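Local atomic coordinates of RagA protein (PDB entry 6SLN), a protein that probably acts as a TonB-dependent transporter, importing nutrients, most likely peptides, across the outer membrane of Porphyromonas gingivalis. Residues S826-S829 / A830-T834; P422-E426 / P427-K431. All blocks are in the same frame, centred on the assembly; numbering follows the deposited sequence.

Contact 1 (826-834) and contact 2 (422-431) are both local, each formed where the chain turns out of one element into another, and both lie near the surface of the same chain. They share no strand or helix; their centres are about 43 Å apart and their nearest atoms about 32 Å. Contact 1 is a 3-10 turn between two strands of a small antiparallel sheet, held by backbone bonds and by the hydroxyl of S829 with D831, with L832 packed against Y828. Contact 2 starts a helix, and its side-chain chemistry is that of a methionine set against two aromatic edges. Another protein chain reaches contact 1 but none touches contact 2.

Contact 1: residues S826-S829 / A830-T834; sequences SQYS and ADLET
The carbonyl of S829 takes the backbone N-H of L832 (O to N 3.2 Å, 167° at the hydrogen), closing a short 3-10 turn over residues 830-832, which a second bond, from E833 N to A830 O at 3.2 Å, carries one residue further. The side chain of S829 works on the same turn: its OG accepts the N-H of D831 at 3.0 Å, the pattern of an ST turn. In return OG gives a weak hydrogen bond to D831 OD2, also 3.0 Å away, so the hydroxyl lies between the amide and the carboxylate of one residue. This turn joins strands 822-825 and 833-836 of a small antiparallel sheet, which pair with 807-812 and 792-802 respectively. L832 sends CD1 back along the chain to S829 N (3.6 Å) and to CD1 of the Y828 ring (3.9 Å), which it meets obliquely. With CG anti to the backbone N (chi1 179°), the Y828 ring extends alongside the turn until OH comes 3.2 Å from OE2 of E833, whose carboxylate plane is tilted by 29° from the ring. W810 packs against both the Y828 ring and L832, while A796 of strand 792-802 touches the same two side chains. A830 and D831 also meet another protein chain: A830 a basic side chain, D831 an apolar one.

Contact 2: residues P422-E426 / P427-K431; sequences PSMTE and PYFAK
A helix start is laid down here: the chain leaves the short strand 423-424, passes through T425 at the N-cap position, and enters helix 426-432 with P427 in its first turn. Two backbone bonds establish the helical repeat, F429 N to T425 O at 2.7 Å and A430 N to E426 O at 2.9 Å. P427 brings no N-H of its own, which costs nothing so early in a helix, and its ring carbon CD lies 3.7 Å from T425 OG1.

The side-chain contact is carried by M424, which stands just before the cap and reaches forward to the residues four and five places on. Its chain is extended as far as SD and then bends at chi3 (-97°), so sulfur and methyl part ways. SD sits in the plane of the Y428 ring, at its CD2-CE2 edge, 3.4 Å from CD2 and 4.5 Å from the centroid: a Met-aromatic contact made edge-on, not over the face. CE goes instead to the edge of the F429 ring, 3.8 Å from CD1, with the two side chains nearly at right angles. With CG anti to the backbone N in both aromatics, the rings turn their edges to the methionine, its sulfur nearer Y428 and its methyl nearer F429. Beside this, CB of Y428 rests 3.5 Å from T425 OG1.

That hydroxyl is hydrogen-bonded to the carbonyl of A411, and Y428 OH is similarly tied to N479, with Y481 meeting the tyrosine ring. Strand 423-424 pairs antiparallel with strand 413-414, and helix 426-432 is followed in the chain by the long strand 435-450.

Contact 1: residues S826-S829 / A830-T834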
ATOM      1  N   SER A 826      31.717 -42.723  25.767  1.00 57.36           N
ATOM      2  CA  SER A 826      32.217 -41.736  24.819  1.00 58.53           C
ATOM      3  C   SER A 826      31.350 -41.614  23.567  1.00 61.89           C
ATOM      4  O   SER A 826      31.370 -40.556  22.922  1.00 56.02           O
ATOM      5  CB  SER A 826      33.651 -42.062  24.402  1.00 58.18           C
ATOM      6  OG  SER A 826      33.686 -42.770  23.178  1.00 66.68           O
ATOM      7  N   GLN A 827      30.597 -42.659  23.204  1.00 63.63           N
ATOM      8  CA  GLN A 827      29.691 -42.595  22.058  1.00 70.15           C
ATOM      9  C   GLN A 827      28.414 -41.880  22.484  1.00 67.16           C
ATOM     10  O   GLN A 827      27.641 -42.408  23.293  1.00 73.20           O
ATOM     11  CB  GLN A 827      29.382 -43.991  21.518  1.00 69.98           C
ATOM     12  CG  GLN A 827      30.607 -44.844  21.231  1.00 81.02           C
ATOM     13  CD  GLN A 827      30.435 -45.749  20.024  1.00 90.15           C
ATOM     14  OE1 GLN A 827      29.333 -46.218  19.741  1.00 90.84           O
ATOM     15  NE2 GLN A 827      31.528 -46.000  19.306  1.00 94.68           N
ATOM     16  N   TYR A 828      28.200 -40.676  21.947  1.00 51.78           N
ATOM     17  CA  TYR A 828      27.008 -39.883  22.230  1.00 54.49           C
ATOM     18  C   TYR A 828      25.858 -40.298  21.313  1.00 59.37           C
ATOM     19  O   TYR A 828      26.061 -40.573  20.126  1.00 62.39           O
ATOM     20  CB  TYR A 828      27.296 -38.384  22.050  1.00 46.92           C
ATOM     21  CG  TYR A 828      26.089 -37.511  22.312  1.00 49.29           C
ATOM     22  CD1 TYR A 828      25.725 -37.185  23.605  1.00 50.87           C
ATOM     23  CD2 TYR A 828      25.279 -37.055  21.268  1.00 49.21           C
ATOM     24  CE1 TYR A 828      24.600 -36.419  23.866  1.00 52.20           C
ATOM     25  CE2 TYR A 828      24.149 -36.280  21.516  1.00 44.05           C
ATOM     26  CZ  TYR A 828      23.818 -35.959  22.825  1.00 52.41           C
ATOM     27  OH  TYR A 828      22.713 -35.183  23.122  1.00 46.68           O
ATOM     28  N   SER A 829      24.644 -40.341  21.862  1.00 60.06           N
ATOM     29  CA  SER A 829      23.465 -40.529  21.025  1.00 68.44           C
ATOM     30  C   SER A 829      22.254 -39.895  21.686  1.00 69.65           C
ATOM     31  O   SER A 829      22.279 -39.537  22.867  1.00 66.95           O
ATOM     32  CB  SER A 829      23.168 -42.002  20.757  1.00 72.60           C
ATOM     33  OG  SER A 829      22.296 -42.497  21.753  1.00 76.24           O
ATOM     34  N   ALA A 830      21.177 -39.783  20.894  1.00 71.76           N
ATOM     35  CA  ALA A 830      19.891 -39.292  21.384  1.00 71.40           C
ATOM     36  C   ALA A 830      19.484 -39.956  22.692  1.00 72.89           C
ATOM     37  O   ALA A 830      18.883 -39.314  23.562  1.00 68.10           O
ATOM     38  CB  ALA A 830      18.811 -39.548  20.329  1.00 70.87           C
ATOM     39  N   ASP A 831      19.831 -41.232  22.855  1.00 69.96           N
ATOM     40  CA  ASP A 831      19.279 -42.042  23.927  1.00 63.70           C
ATOM     41  C   ASP A 831      19.833 -41.674  25.294  1.00 62.69           C
ATOM     42  O   ASP A 831      19.240 -42.057  26.309  1.00 67.48           O
ATOM     43  CB  ASP A 831      19.529 -43.510  23.612  1.00 72.20           C
ATOM     44  CG  ASP A 831      19.328 -43.824  22.134  1.00 86.86           C
ATOM     45  OD1 ASP A 831      18.343 -43.329  21.536  1.00 92.24           O
ATOM     46  OD2 ASP A 831      20.156 -44.569  21.569  1.00 94.80           O
ATOM     47  N   LEU A 832      20.934 -40.926  25.358  1.00 57.40           N
ATOM     48  CA  LEU A 832      21.447 -40.543  26.668  1.00 53.51           C
ATOM     49  C   LEU A 832      20.654 -39.422  27.303  1.00 59.28           C
ATOM     50  O   LEU A 832      20.953 -39.042  28.440  1.00 70.46           O
ATOM     51  CB  LEU A 832      22.909 -40.127  26.563  1.00 49.33           C
ATOM     52  CG  LEU A 832      23.813 -41.190  25.963  1.00 48.67           C
ATOM     53  CD1 LEU A 832      25.092 -40.536  25.450  1.00 50.94           C
ATOM     54  CD2 LEU A 832      24.101 -42.293  26.999  1.00 49.97           C
ATOM     55  N   GLU A 833      19.669 -38.882  26.597  1.00 57.52           N
ATOM     56  CA  GLU A 833      18.939 -37.733  27.093  1.00 58.34           C
ATOM     57  C   GLU A 833      17.882 -38.182  28.090  1.00 56.16           C
ATOM     58  O   GLU A 833      17.225 -39.207  27.903  1.00 57.57           O
ATOM     59  CB  GLU A 833      18.318 -36.969  25.926  1.00 62.06           C
ATOM     60  CG  GLU A 833      19.372 -36.443  24.958  1.00 63.83           C
ATOM     61  CD  GLU A 833      18.793 -35.661  23.802  1.00 66.31           C
ATOM     62  OE1 GLU A 833      17.632 -35.214  23.897  1.00 70.06           O
ATOM     63  OE2 GLU A 833      19.513 -35.492  22.794  1.00 68.87           O
ATOM     64  N   THR A 834      17.745 -37.412  29.163  1.00 54.77           N
ATOM     65  CA  THR A 834      16.940 -37.764  30.318  1.00 50.66           C
ATOM     66  C   THR A 834      16.143 -36.540  30.743  1.00 56.73           C
ATOM     67  O   THR A 834      16.512 -35.404  30.441  1.00 58.53           O
ATOM     68  CB  THR A 834      17.824 -38.243  31.472  1.00 55.86           C
ATOM     69  OG1 THR A 834      17.046 -38.351  32.666  1.00 64.80           O
ATOM     70  CG2 THR A 834      18.924 -37.236  31.726  1.00 66.27           C
TER

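Contact 2: residues P422-E426 / P427-K431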
ATOM      1  N   PRO A 422      33.356  -6.243   1.167  1.00 44.64           N
ATOM      2  CA  PRO A 422      33.559  -5.851   2.559  1.00 43.97           C
ATOM      3  C   PRO A 422      32.229  -5.821   3.272  1.00 40.71           C
ATOM      4  O   PRO A 422      31.179  -5.668   2.661  1.00 44.23           O
ATOM      5  CB  PRO A 422      34.179  -4.447   2.459  1.00 44.81           C
ATOM      6  CG  PRO A 422      34.640  -4.322   1.012  1.00 43.93           C
ATOM      7  CD  PRO A 422      33.662  -5.145   0.231  1.00 40.07           C
ATOM      8  N   SER A 423      32.281  -5.958   4.582  1.00 50.85           N
ATOM      9  CA  SER A 423      31.082  -6.069   5.391  1.00 37.10           C
ATOM     10  C   SER A 423      30.792  -4.711   6.004  1.00 32.36           C
ATOM     11  O   SER A 423      31.696  -4.061   6.536  1.00 48.82           O
ATOM     12  CB  SER A 423      31.268  -7.132   6.480  1.00 34.62           C
ATOM     13  OG  SER A 423      31.031  -8.431   5.942  1.00 39.43           O
ATOM     14  N   MET A 424      29.540  -4.286   5.919  1.00 39.90           N
ATOM     15  CA  MET A 424      29.150  -3.002   6.460  1.00 31.49           C
ATOM     16  C   MET A 424      29.102  -3.031   7.979  1.00 41.30           C
ATOM     17  O   MET A 424      28.711  -4.027   8.586  1.00 38.60           O
ATOM     18  CB  MET A 424      27.809  -2.616   5.905  1.00 30.83           C
ATOM     19  CG  MET A 424      27.876  -2.308   4.427  1.00 73.82           C
ATOM     20  SD  MET A 424      26.337  -1.631   3.787  1.00 74.91           S
ATOM     21  CE  MET A 424      25.634  -3.071   3.140  1.00 29.78           C
ATOM     22  N   THR A 425      29.522  -1.933   8.597  1.00 31.85           N
ATOM     23  CA  THR A 425      29.304  -1.750  10.019  1.00 31.98           C
ATOM     24  C   THR A 425      27.871  -1.316  10.293  1.00 38.89           C
ATOM     25  O   THR A 425      27.141  -0.880   9.391  1.00 40.81           O
ATOM     26  CB  THR A 425      30.224  -0.680  10.548  1.00 34.85           C
ATOM     27  OG1 THR A 425      30.033   0.475   9.730  1.00 41.70           O
ATOM     28  CG2 THR A 425      31.665  -1.143  10.453  1.00 38.18           C
ATOM     29  N   GLU A 426      27.486  -1.387  11.572  1.00 35.41           N
ATOM     30  CA  GLU A 426      26.121  -1.023  11.947  1.00 43.09           C
ATOM     31  C   GLU A 426      25.782   0.394  11.520  1.00 47.19           C
ATOM     32  O   GLU A 426      24.806   0.583  10.773  1.00 51.72           O
ATOM     33  CB  GLU A 426      25.902  -1.232  13.450  1.00 47.04           C
ATOM     34  CG  GLU A 426      26.105  -2.662  13.954  1.00 44.15           C
ATOM     35  CD  GLU A 426      25.194  -3.684  13.298  1.00 45.37           C
ATOM     36  OE1 GLU A 426      24.076  -3.327  12.896  1.00 53.06           O
ATOM     37  OE2 GLU A 426      25.600  -4.860  13.199  1.00 52.72           O
ATOM     38  N   PRO A 427      26.534   1.418  11.917  1.00 48.20           N
ATOM     39  CA  PRO A 427      26.114   2.776  11.537  1.00 41.16           C
ATOM     40  C   PRO A 427      26.025   2.948  10.040  1.00 30.63           C
ATOM     41  O   PRO A 427      25.100   3.604   9.545  1.00 30.23           O
ATOM     42  CB  PRO A 427      27.197   3.660  12.156  1.00 31.58           C
ATOM     43  CG  PRO A 427      27.888   2.777  13.161  1.00 57.00           C
ATOM     44  CD  PRO A 427      27.848   1.419  12.571  1.00 49.34           C
ATOM     45  N   TYR A 428      26.936   2.332   9.292  1.00 30.83           N
ATOM     46  CA  TYR A 428      26.858   2.480   7.848  1.00 37.95           C
ATOM     47  C   TYR A 428      25.686   1.698   7.289  1.00 52.87           C
ATOM     48  O   TYR A 428      24.989   2.174   6.383  1.00 58.05           O
ATOM     49  CB  TYR A 428      28.146   2.024   7.180  1.00 41.36           C
ATOM     50  CG  TYR A 428      28.118   2.284   5.701  1.00 42.32           C
ATOM     51  CD1 TYR A 428      28.444   3.543   5.195  1.00 30.90           C
ATOM     52  CD2 TYR A 428      27.739   1.290   4.811  1.00 30.55           C
ATOM     53  CE1 TYR A 428      28.416   3.785   3.853  1.00 30.78           C
ATOM     54  CE2 TYR A 428      27.696   1.528   3.460  1.00 30.43           C
ATOM     55  CZ  TYR A 428      28.024   2.775   2.985  1.00 34.08           C
ATOM     56  OH  TYR A 428      27.987   2.989   1.624  1.00 35.58           O
ATOM     57  N   PHE A 429      25.463   0.489   7.814  1.00 48.85           N
ATOM     58  CA  PHE A 429      24.338  -0.305   7.356  1.00 35.07           C
ATOM     59  C   PHE A 429      23.036   0.456   7.549  1.00 35.17           C
ATOM     60  O   PHE A 429      22.205   0.517   6.637  1.00 41.59           O
ATOM     61  CB  PHE A 429      24.305  -1.649   8.088  1.00 38.20           C
ATOM     62  CG  PHE A 429      23.296  -2.589   7.541  1.00 32.56           C
ATOM     63  CD1 PHE A 429      23.512  -3.215   6.326  1.00 32.51           C
ATOM     64  CD2 PHE A 429      22.106  -2.808   8.213  1.00 36.40           C
ATOM     65  CE1 PHE A 429      22.552  -4.060   5.785  1.00 40.22           C
ATOM     66  CE2 PHE A 429      21.145  -3.666   7.687  1.00 45.27           C
ATOM     67  CZ  PHE A 429      21.372  -4.290   6.470  1.00 41.16           C
ATOM     68  N   ALA A 430      22.862   1.089   8.709  1.00 37.15           N
ATOM     69  CA  ALA A 430      21.612   1.786   8.993  1.00 28.88           C
ATOM     70  C   ALA A 430      21.381   2.938   8.029  1.00 38.80           C
ATOM     71  O   ALA A 430      20.233   3.340   7.802  1.00 32.85           O
ATOM     72  CB  ALA A 430      21.601   2.286  10.439  1.00 29.17           C
ATOM     73  N   LYS A 431      22.457   3.488   7.471  1.00 46.02           N
ATOM     74  CA  LYS A 431      22.345   4.619   6.559  1.00 46.32           C
ATOM     75  C   LYS A 431      21.875   4.160   5.186  1.00 41.78           C
ATOM     76  O   LYS A 431      21.077   4.842   4.539  1.00 39.90           O
ATOM     77  CB  LYS A 431      23.695   5.335   6.472  1.00 52.19           C
ATOM     78  CG  LYS A 431      23.636   6.833   6.516  1.00 59.86           C
ATOM     79  CD  LYS A 431      25.024   7.405   6.325  1.00 73.93           C
ATOM     80  CE  LYS A 431      25.957   6.963   7.454  1.00 83.65           C
ATOM     81  NZ  LYS A 431      27.277   7.669   7.428  1.00 87.95           N
TER